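Long-range contacts in ethanolamine kinase Pv091845 (Plasmodium vivax, PDB 2QG7), which probably catalyses the ATP-dependent phosphorylation of ethanolamine, the opening step in making phosphatidylethanolamine from ethanolamine: residues D[203-208]-D[345-350]; D[359-364]-D[408-413]; D[386-391]-D[402-407]. One frame throughout, in Å; residues are numbered along the deposited sequence.

Interaction 1: residues D[203-208]-D[345-350]; sequences AKNLKL and DSISFI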
loop_
_atom_site.group_PDB
_atom_site.type_symbol
_atom_site.label_atom_id
_atom_site.label_comp_id
_atom_site.label_asym_id
_atom_site.label_seq_id
_atom_site.Cartn_x
_atom_site.Cartn_y
_atom_site.Cartn_z
ATOM N N ALA D 203 -1.197 6.218 28.101
ATOM C CA ALA D 203 0.001 5.744 28.820
ATOM C C ALA D 203 -0.307 5.410 30.274
ATOM O O ALA D 203 0.100 4.343 30.778
ATOM C CB ALA D 203 1.079 6.793 28.743
ATOM N N LYS D 204 -1.058 6.297 30.943
ATOM C CA LYS D 204 -1.483 6.062 32.353
ATOM C C LYS D 204 -2.332 4.814 32.514
ATOM O O LYS D 204 -2.123 4.047 33.469
ATOM C CB LYS D 204 -2.255 7.246 32.921
ATOM C CG LYS D 204 -1.420 8.457 33.265
ATOM C CD LYS D 204 -2.346 9.470 33.888
ATOM C CE LYS D 204 -1.740 10.863 33.886
ATOM N NZ LYS D 204 -0.563 10.924 34.809
ATOM N N ASN D 205 -3.288 4.618 31.595
ATOM C CA ASN D 205 -4.132 3.405 31.572
ATOM C C ASN D 205 -3.360 2.161 31.205
ATOM O O ASN D 205 -3.632 1.067 31.691
ATOM C CB ASN D 205 -5.322 3.580 30.628
ATOM C CG ASN D 205 -6.452 2.612 30.940
ATOM O OD1 ASN D 205 -6.818 2.412 32.095
ATOM N ND2 ASN D 205 -7.000 2.002 29.914
ATOM N N LEU D 206 -2.364 2.339 30.348
ATOM C CA LEU D 206 -1.504 1.230 29.906
ATOM C C LEU D 206 -0.597 0.770 31.036
ATOM O O LEU D 206 -0.324 -0.411 31.148
ATOM C CB LEU D 206 -0.705 1.598 28.622
ATOM C CG LEU D 206 0.139 0.464 28.001
ATOM C CD1 LEU D 206 -0.737 -0.644 27.406
ATOM C CD2 LEU D 206 1.099 0.991 26.963
ATOM N N LYS D 207 -0.133 1.707 31.875
ATOM C CA LYS D 207 0.628 1.346 33.079
ATOM C C LYS D 207 -0.225 0.565 34.084
ATOM O O LYS D 207 0.232 -0.461 34.619
ATOM C CB LYS D 207 1.212 2.584 33.753
ATOM C CG LYS D 207 2.700 2.431 34.038
ATOM C CD LYS D 207 2.918 1.432 35.163
ATOM C CE LYS D 207 4.323 0.912 35.171
ATOM N NZ LYS D 207 5.207 2.042 35.585
ATOM N N LEU D 208 -1.457 1.051 34.331
ATOM C CA LEU D 208 -2.436 0.294 35.099
ATOM C C LEU D 208 -2.601 -1.161 34.639
ATOM O O LEU D 208 -2.685 -2.060 35.459
ATOM C CB LEU D 208 -3.795 0.998 35.074
ATOM C CG LEU D 208 -3.914 2.348 35.804
ATOM C CD1 LEU D 208 -5.252 3.099 35.483
ATOM C CD2 LEU D 208 -3.775 2.126 37.308
ATOM N N ASP D 345 -12.007 14.188 29.662
ATOM C CA ASP D 345 -11.768 12.943 28.928
ATOM C C ASP D 345 -11.406 11.801 29.858
ATOM O O ASP D 345 -10.645 11.981 30.818
ATOM C CB ASP D 345 -10.636 13.133 27.935
ATOM C CG ASP D 345 -10.871 14.291 27.006
ATOM O OD1 ASP D 345 -11.728 14.183 26.103
ATOM O OD2 ASP D 345 -10.188 15.324 27.176
ATOM N N SER D 346 -11.940 10.626 29.571
ATOM C CA SER D 346 -11.577 9.445 30.329
ATOM C C SER D 346 -11.330 8.292 29.345
ATOM O O SER D 346 -12.203 7.977 28.547
ATOM C CB SER D 346 -12.688 9.089 31.334
ATOM O OG SER D 346 -12.393 7.865 32.009
ATOM N N ILE D 347 -10.156 7.666 29.442
ATOM C CA ILE D 347 -9.709 6.661 28.504
ATOM C C ILE D 347 -9.780 5.243 29.056
ATOM O O ILE D 347 -9.322 4.983 30.151
ATOM C CB ILE D 347 -8.237 6.982 28.006
ATOM C CG1 ILE D 347 -8.229 8.190 27.031
ATOM C CG2 ILE D 347 -7.492 5.715 27.473
ATOM C CD1 ILE D 347 -9.064 8.029 25.753
ATOM N N SER D 348 -10.351 4.321 28.274
ATOM C CA SER D 348 -10.284 2.899 28.575
ATOM C C SER D 348 -10.062 2.071 27.303
ATOM O O SER D 348 -10.300 2.541 26.206
ATOM C CB SER D 348 -11.533 2.444 29.319
ATOM O OG SER D 348 -12.679 2.691 28.550
ATOM N N PHE D 349 -9.581 0.844 27.473
ATOM C CA PHE D 349 -9.318 -0.048 26.369
ATOM C C PHE D 349 -10.404 -1.114 26.230
ATOM O O PHE D 349 -11.011 -1.529 27.210
ATOM C CB PHE D 349 -7.935 -0.716 26.525
ATOM C CG PHE D 349 -6.812 0.264 26.756
ATOM C CD1 PHE D 349 -6.816 1.517 26.152
ATOM C CD2 PHE D 349 -5.729 -0.069 27.573
ATOM C CE1 PHE D 349 -5.782 2.419 26.391
ATOM C CE2 PHE D 349 -4.710 0.826 27.765
ATOM C CZ PHE D 349 -4.744 2.054 27.189
ATOM N N ILE D 350 -10.609 -1.561 24.995
ATOM C CA ILE D 350 -11.560 -2.635 24.638
ATOM C C ILE D 350 -10.846 -3.657 23.773
ATOM O O ILE D 350 -9.725 -3.445 23.325
ATOM C CB ILE D 350 -12.867 -2.104 23.861
ATOM C CG1 ILE D 350 -12.503 -1.321 22.579
ATOM C CG2 ILE D 350 -13.803 -1.286 24.763
ATOM C CD1 ILE D 350 -13.595 -1.311 21.528
HETATM O O HOH W 1 -9.283 0.199 30.246
#
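With chi1 at -159°, Asn205 swings its CG roughly opposite the backbone N and sends its amide across to the strand, while Phe349 (chi1 -52°) turns its CG opposite its own carbonyl carbon and brings its ring to meet that amide. The two side chains approach from opposite directions. This is helix-on-strand packing in the C-terminal lobe of a protein-kinase-like fold: helix 196-210 lies against strand 347-349, an edge strand of a small antiparallel sheet within this chain, paired with strand 302-304. In related kinases the corresponding strand leads toward a metal-binding motif, and the same is probably true here; Ile350 O is hydrogen-bonded to His294 NE2, in what is probably the catalytic-loop region.

Asn205 ND2 sits 3.2 Å above the plane of the Phe349 ring, over its centre, so all six ring carbons lie at similar distances from it; the amide and ring planes are 58° apart. Closer to the helix, Asn205 CB rests 3.8 Å from Phe349 CZ, and Leu206 CB is 4.2 Å from Phe349 CE2. Ile347 adds a looser methyl contact, its CG2 lying 4.4 Å from Asn205 CB. Ser348 points away from the helix and touches Met183.

No direct hydrogen bond joins the segments. One water does the work instead, taking a hydrogen from Asn205 ND2 at 2.9 Å and another from the backbone Phe349 N, also at 2.9 Å.

Interaction 2: residues D[359-364]-D[408-413]; sequences ERAYDI and REIQPF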
loop_
_atom_site.group_PDB
_atom_site.type_symbol
_atom_site.label_atom_id
_atom_site.label_comp_id
_atom_site.label_asym_id
_atom_site.label_seq_id
_atom_site.Cartn_x
_atom_site.Cartn_y
_atom_site.Cartn_z
ATOM N N GLU D 359 6.528 -8.967 26.698
ATOM C CA GLU D 359 7.379 -7.833 26.979
ATOM C C GLU D 359 6.586 -6.542 26.899
ATOM O O GLU D 359 5.851 -6.320 25.950
ATOM C CB GLU D 359 8.522 -7.785 25.970
ATOM C CG GLU D 359 9.570 -8.904 26.110
ATOM C CD GLU D 359 9.244 -10.177 25.355
ATOM O OE1 GLU D 359 8.049 -10.399 24.979
ATOM O OE2 GLU D 359 10.186 -10.988 25.112
ATOM N N ARG D 360 6.762 -5.681 27.895
ATOM C CA ARG D 360 6.068 -4.414 27.971
ATOM C C ARG D 360 6.448 -3.514 26.839
ATOM O O ARG D 360 5.678 -2.604 26.474
ATOM C CB ARG D 360 6.299 -3.712 29.330
ATOM C CG ARG D 360 7.759 -3.422 29.695
ATOM C CD ARG D 360 7.902 -2.246 30.645
ATOM N NE ARG D 360 9.306 -1.847 30.861
ATOM C CZ ARG D 360 9.745 -0.910 31.723
ATOM N NH1 ARG D 360 8.893 -0.243 32.507
ATOM N NH2 ARG D 360 11.059 -0.637 31.814
ATOM N N ALA D 361 7.635 -3.741 26.288
ATOM C CA ALA D 361 8.163 -2.900 25.215
ATOM C C ALA D 361 7.477 -3.232 23.870
ATOM O O ALA D 361 7.273 -2.330 23.048
ATOM C CB ALA D 361 9.635 -3.033 25.118
ATOM N N TYR D 362 7.089 -4.501 23.671
ATOM C CA TYR D 362 6.216 -4.856 22.553
ATOM C C TYR D 362 4.882 -4.053 22.471
ATOM O O TYR D 362 4.524 -3.549 21.398
ATOM C CB TYR D 362 5.921 -6.333 22.552
ATOM C CG TYR D 362 5.034 -6.703 21.420
ATOM C CD1 TYR D 362 5.561 -6.944 20.134
ATOM C CD2 TYR D 362 3.648 -6.796 21.607
ATOM C CE1 TYR D 362 4.728 -7.296 19.068
ATOM C CE2 TYR D 362 2.794 -7.117 20.531
ATOM C CZ TYR D 362 3.348 -7.378 19.273
ATOM O OH TYR D 362 2.490 -7.699 18.242
ATOM N N ASP D 363 4.170 -3.946 23.598
ATOM C CA ASP D 363 2.890 -3.269 23.643
ATOM C C ASP D 363 2.976 -1.781 23.355
ATOM O O ASP D 363 2.064 -1.213 22.770
ATOM C CB ASP D 363 2.229 -3.508 24.996
ATOM C CG ASP D 363 0.712 -3.689 24.907
ATOM O OD1 ASP D 363 0.167 -3.919 23.782
ATOM O OD2 ASP D 363 0.083 -3.613 25.988
ATOM N N ILE D 364 4.062 -1.154 23.747
ATOM C CA ILE D 364 4.281 0.256 23.514
ATOM C C ILE D 364 4.695 0.554 22.055
ATOM O O ILE D 364 4.158 1.477 21.438
ATOM C CB ILE D 364 5.338 0.855 24.523
ATOM C CG1 ILE D 364 4.925 0.512 25.971
ATOM C CG2 ILE D 364 5.543 2.403 24.304
ATOM C CD1 ILE D 364 6.030 0.746 27.032
ATOM N N ARG D 408 15.103 3.376 24.552
ATOM C CA ARG D 408 16.001 2.395 23.973
ATOM C C ARG D 408 15.401 0.994 23.890
ATOM O O ARG D 408 15.666 0.251 22.931
ATOM C CB ARG D 408 17.304 2.316 24.815
ATOM C CG ARG D 408 18.267 3.515 24.683
ATOM C CD ARG D 408 19.396 3.205 23.698
ATOM N NE ARG D 408 20.280 2.123 24.184
ATOM C CZ ARG D 408 21.448 1.792 23.615
ATOM N NH1 ARG D 408 22.179 0.802 24.127
ATOM N NH2 ARG D 408 21.892 2.449 22.527
ATOM N N GLU D 409 14.654 0.620 24.934
ATOM C CA GLU D 409 14.124 -0.732 25.106
ATOM C C GLU D 409 13.069 -1.091 24.061
ATOM O O GLU D 409 12.939 -2.263 23.676
ATOM C CB GLU D 409 13.519 -0.839 26.496
ATOM C CG GLU D 409 13.283 -2.253 26.993
ATOM C CD GLU D 409 12.544 -2.232 28.351
ATOM O OE1 GLU D 409 13.164 -1.767 29.346
ATOM O OE2 GLU D 409 11.369 -2.702 28.441
ATOM N N ILE D 410 12.300 -0.084 23.621
ATOM C CA ILE D 410 11.121 -0.335 22.762
ATOM C C ILE D 410 11.506 -0.419 21.286
ATOM O O ILE D 410 10.727 -0.889 20.447
ATOM C CB ILE D 410 9.972 0.712 22.945
ATOM C CG1 ILE D 410 10.422 2.114 22.530
ATOM C CG2 ILE D 410 9.459 0.696 24.373
ATOM C CD1 ILE D 410 9.279 3.067 22.209
ATOM N N GLN D 411 12.734 -0.000 21.003
ATOM C CA GLN D 411 13.207 0.343 19.654
ATOM C C GLN D 411 13.246 -0.853 18.658
ATOM O O GLN D 411 12.760 -0.734 17.549
ATOM C CB GLN D 411 14.543 1.103 19.775
ATOM C CG GLN D 411 14.660 2.285 18.898
ATOM C CD GLN D 411 13.655 3.340 19.167
ATOM O OE1 GLN D 411 13.136 3.985 18.241
ATOM N NE2 GLN D 411 13.395 3.574 20.443
ATOM N N PRO D 412 13.775 -2.017 19.067
ATOM C CA PRO D 412 13.667 -3.158 18.151
ATOM C C PRO D 412 12.284 -3.854 18.085
ATOM O O PRO D 412 12.107 -4.777 17.282
ATOM C CB PRO D 412 14.670 -4.154 18.744
ATOM C CG PRO D 412 14.715 -3.825 20.227
ATOM C CD PRO D 412 14.498 -2.347 20.324
ATOM N N PHE D 413 11.340 -3.487 18.957
ATOM C CA PHE D 413 10.020 -4.121 18.985
ATOM C C PHE D 413 9.106 -3.538 17.897
ATOM O O PHE D 413 8.058 -4.114 17.594
ATOM C CB PHE D 413 9.355 -3.994 20.370
ATOM C CG PHE D 413 9.964 -4.878 21.407
ATOM C CD1 PHE D 413 11.096 -4.464 22.120
ATOM C CD2 PHE D 413 9.416 -6.135 21.675
ATOM C CE1 PHE D 413 11.641 -5.266 23.058
ATOM C CE2 PHE D 413 9.978 -6.976 22.645
ATOM C CZ PHE D 413 11.091 -6.548 23.314
#
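The backbones come very close where helix 360-369 begins, with Ala361 CA only 4.6 Å from Ile410 CA and Tyr362 CA 5.3 Å from Phe413 CA. The small side chain of Ala361 fits this gap: its CB lies over one face of the Phe413 ring, 3.9 Å from the centroid in a CH-pi contact, and also meets Ile410 CG2. Tyr362 N lies over a ring face of Phe413 too, while Tyr362 CB packs 3.6 Å from Phe413 CD2.

Arg360 starts out with CG between the backbone N and carbonyl carbon (chi1 58°), then runs extended to cross Glu409 at about a right angle. Its NE bonds to Glu409 OE2 at 3.3 Å on the syn side, somewhat out of the carboxylate plane, and NH2 adds a weak bond to OE1, giving a two-pronged salt bridge. Ser288 OG holds the same OE2 and also bonds Ala361 N, so it ties the carboxylate to the first turn of the helix.

The helix packed here also carries Asp363, whose OD1 bonds Cys295 N and whose OD2 bonds His294 N and His210 NE2, an arrangement resembling, and probably equivalent to, the helix F aspartate that braces the catalytic loop in protein-kinase-like folds.

Interaction 3: residues D[386-391]-D[402-407]; sequences EEYHFI and LINQLI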
loop_
_atom_site.group_PDB
_atom_site.type_symbol
_atom_site.label_atom_id
_atom_site.label_comp_id
_atom_site.label_asym_id
_atom_site.label_seq_id
_atom_site.Cartn_x
_atom_site.Cartn_y
_atom_site.Cartn_z
ATOM N N GLU D 386 8.289 12.613 20.863
ATOM C CA GLU D 386 6.943 12.085 21.062
ATOM C C GLU D 386 6.942 10.768 21.816
ATOM O O GLU D 386 6.026 10.504 22.594
ATOM C CB GLU D 386 6.237 11.931 19.741
ATOM C CG GLU D 386 5.917 13.212 19.059
ATOM C CD GLU D 386 5.266 12.987 17.704
ATOM O OE1 GLU D 386 4.270 12.213 17.596
ATOM O OE2 GLU D 386 5.761 13.605 16.733
ATOM N N GLU D 387 7.946 9.935 21.587
ATOM C CA GLU D 387 8.109 8.735 22.385
ATOM C C GLU D 387 8.340 9.075 23.879
ATOM O O GLU D 387 7.864 8.376 24.795
ATOM C CB GLU D 387 9.275 7.914 21.862
ATOM C CG GLU D 387 9.057 7.340 20.497
ATOM C CD GLU D 387 10.205 6.448 20.017
ATOM O OE1 GLU D 387 11.323 6.522 20.584
ATOM O OE2 GLU D 387 9.992 5.686 19.031
ATOM N N TYR D 388 9.104 10.149 24.098
ATOM C CA TYR D 388 9.429 10.657 25.418
ATOM C C TYR D 388 8.171 11.111 26.204
ATOM O O TYR D 388 7.962 10.705 27.364
ATOM C CB TYR D 388 10.428 11.813 25.250
ATOM C CG TYR D 388 11.057 12.296 26.523
ATOM C CD1 TYR D 388 12.218 11.699 27.014
ATOM C CD2 TYR D 388 10.480 13.362 27.243
ATOM C CE1 TYR D 388 12.804 12.145 28.182
ATOM C CE2 TYR D 388 11.056 13.807 28.435
ATOM C CZ TYR D 388 12.222 13.195 28.888
ATOM O OH TYR D 388 12.797 13.644 30.056
ATOM N N HIS D 389 7.355 11.957 25.575
ATOM C CA HIS D 389 6.150 12.438 26.192
ATOM C C HIS D 389 5.219 11.311 26.656
ATOM O O HIS D 389 4.597 11.433 27.683
ATOM C CB HIS D 389 5.424 13.441 25.280
ATOM C CG HIS D 389 4.276 14.147 25.952
ATOM N ND1 HIS D 389 2.964 13.754 25.799
ATOM C CD2 HIS D 389 4.250 15.191 26.822
ATOM C CE1 HIS D 389 2.176 14.539 26.520
ATOM N NE2 HIS D 389 2.930 15.424 27.144
ATOM N N PHE D 390 5.124 10.219 25.907
ATOM C CA PHE D 390 4.246 9.090 26.261
ATOM C C PHE D 390 4.797 8.313 27.455
ATOM O O PHE D 390 4.072 7.928 28.391
ATOM C CB PHE D 390 4.105 8.145 25.050
ATOM C CG PHE D 390 3.166 6.959 25.273
ATOM C CD1 PHE D 390 1.820 7.029 24.899
ATOM C CD2 PHE D 390 3.639 5.751 25.797
ATOM C CE1 PHE D 390 0.980 5.935 25.057
ATOM C CE2 PHE D 390 2.777 4.653 25.974
ATOM C CZ PHE D 390 1.459 4.740 25.607
ATOM N N ILE D 391 6.096 8.061 27.372
ATOM C CA ILE D 391 6.800 7.212 28.319
ATOM C C ILE D 391 6.925 7.910 29.679
ATOM O O ILE D 391 6.908 7.257 30.713
ATOM C CB ILE D 391 8.151 6.750 27.741
ATOM C CG1 ILE D 391 7.871 5.725 26.614
ATOM C CG2 ILE D 391 9.043 6.146 28.835
ATOM C CD1 ILE D 391 9.046 5.297 25.787
ATOM N N LEU D 402 15.404 7.394 33.315
ATOM C CA LEU D 402 14.506 6.261 33.369
ATOM C C LEU D 402 13.644 6.228 32.094
ATOM O O LEU D 402 13.426 5.144 31.523
ATOM C CB LEU D 402 13.686 6.262 34.661
ATOM C CG LEU D 402 12.997 4.929 35.006
ATOM C CD1 LEU D 402 14.059 3.871 35.419
ATOM C CD2 LEU D 402 11.917 5.115 36.130
ATOM N N ILE D 403 13.195 7.424 31.665
ATOM C CA ILE D 403 12.513 7.613 30.391
ATOM C C ILE D 403 13.338 7.194 29.179
ATOM O O ILE D 403 12.898 6.317 28.431
ATOM C CB ILE D 403 12.001 9.032 30.192
ATOM C CG1 ILE D 403 11.103 9.429 31.354
ATOM C CG2 ILE D 403 11.203 9.129 28.881
ATOM C CD1 ILE D 403 10.804 10.918 31.426
ATOM N N ASN D 404 14.526 7.771 29.007
ATOM C CA ASN D 404 15.451 7.403 27.903
ATOM C C ASN D 404 15.828 5.919 27.851
ATOM O O ASN D 404 16.169 5.366 26.820
ATOM C CB ASN D 404 16.711 8.261 27.944
ATOM C CG ASN D 404 16.466 9.651 27.451
ATOM O OD1 ASN D 404 15.394 9.959 26.955
ATOM N ND2 ASN D 404 17.457 10.508 27.564
ATOM N N GLN D 405 15.736 5.264 28.978
ATOM C CA GLN D 405 16.176 3.907 29.047
ATOM C C GLN D 405 15.058 3.008 28.526
ATOM O O GLN D 405 15.327 1.905 27.996
ATOM C CB GLN D 405 16.500 3.606 30.508
ATOM C CG GLN D 405 17.260 2.347 30.735
ATOM C CD GLN D 405 18.129 2.402 31.984
ATOM O OE1 GLN D 405 18.017 3.362 32.834
ATOM N NE2 GLN D 405 19.011 1.353 32.107
ATOM N N LEU D 406 13.807 3.449 28.708
ATOM C CA LEU D 406 12.687 2.707 28.150
ATOM C C LEU D 406 12.507 3.043 26.638
ATOM O O LEU D 406 12.082 2.186 25.857
ATOM C CB LEU D 406 11.399 2.902 28.973
ATOM C CG LEU D 406 10.086 2.214 28.544
ATOM C CD1 LEU D 406 10.189 0.672 28.277
ATOM C CD2 LEU D 406 9.003 2.474 29.558
ATOM N N ILE D 407 12.854 4.274 26.257
ATOM C CA ILE D 407 13.006 4.645 24.848
ATOM C C ILE D 407 13.901 3.652 24.050
ATOM O O ILE D 407 13.464 3.111 23.035
ATOM C CB ILE D 407 13.463 6.118 24.681
ATOM C CG1 ILE D 407 12.366 7.074 25.152
ATOM C CG2 ILE D 407 13.755 6.418 23.254
ATOM C CD1 ILE D 407 12.722 8.581 24.941
#
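Glu387 divides its carboxylate between two surroundings: OE2 is hydrogen-bonded to Tyr414 OH, while OE1 lies 3.6 Å from the methyl CG2 of Ile407. Around this point helix 384-395 and helix 400-410, consecutive in the chain, cross with their directions 117° apart, their short axes 9.5 Å from each other.

Tyr388 swings its ring toward the second helix, with CG opposite the backbone N (chi1 -170°). Ile403 crosses it at about a right angle: CG2 presses 3.3 Å from Tyr388 CD1, and CD1 of the isoleucine reaches the phenol end, 3.7 Å from Tyr388 CZ. At the ring edge, in its plane, lie Ile407 CD1 and Asn404 OD1, the latter 3.6 Å from Tyr388 CE1.

Ile391 points toward the second helix and meets three of its side chains. Its CG2 touches both Ile403 CG2 and Leu406 CD2, each at 3.7 Å, and its other branch carries CD1 to 3.8 Å from Ile407 CG1.

No hydrogen bond spans the two segments. The helices are held here by the fit of branched aliphatic groups against one another and against the tyrosine, and the one carboxylate in the contact finds its polar partner on a third helix.

Interactions 2 and 3 are buried and share helix 400-410: its C-terminal end and the residues just after it meet helix 360-369, residues 402-407 meet helix 384-395, and interaction 3 is nested inside the loop closed by interaction 2. Interaction 1 is only partly buried, about 17 to 18 Å between centres from the other two. Leu206 and Phe390 join the three, since Leu206 CD2 touches both Ile364 CG1 and Phe390 CZ, and Phe390 also packs on Ile364. The chemistry follows position. The partly buried contact relies on an amide over a ring and a bridging water, interaction 2 adds an internal salt bridge to apolar packing, and interaction 3 is mainly aliphatic and aromatic packing.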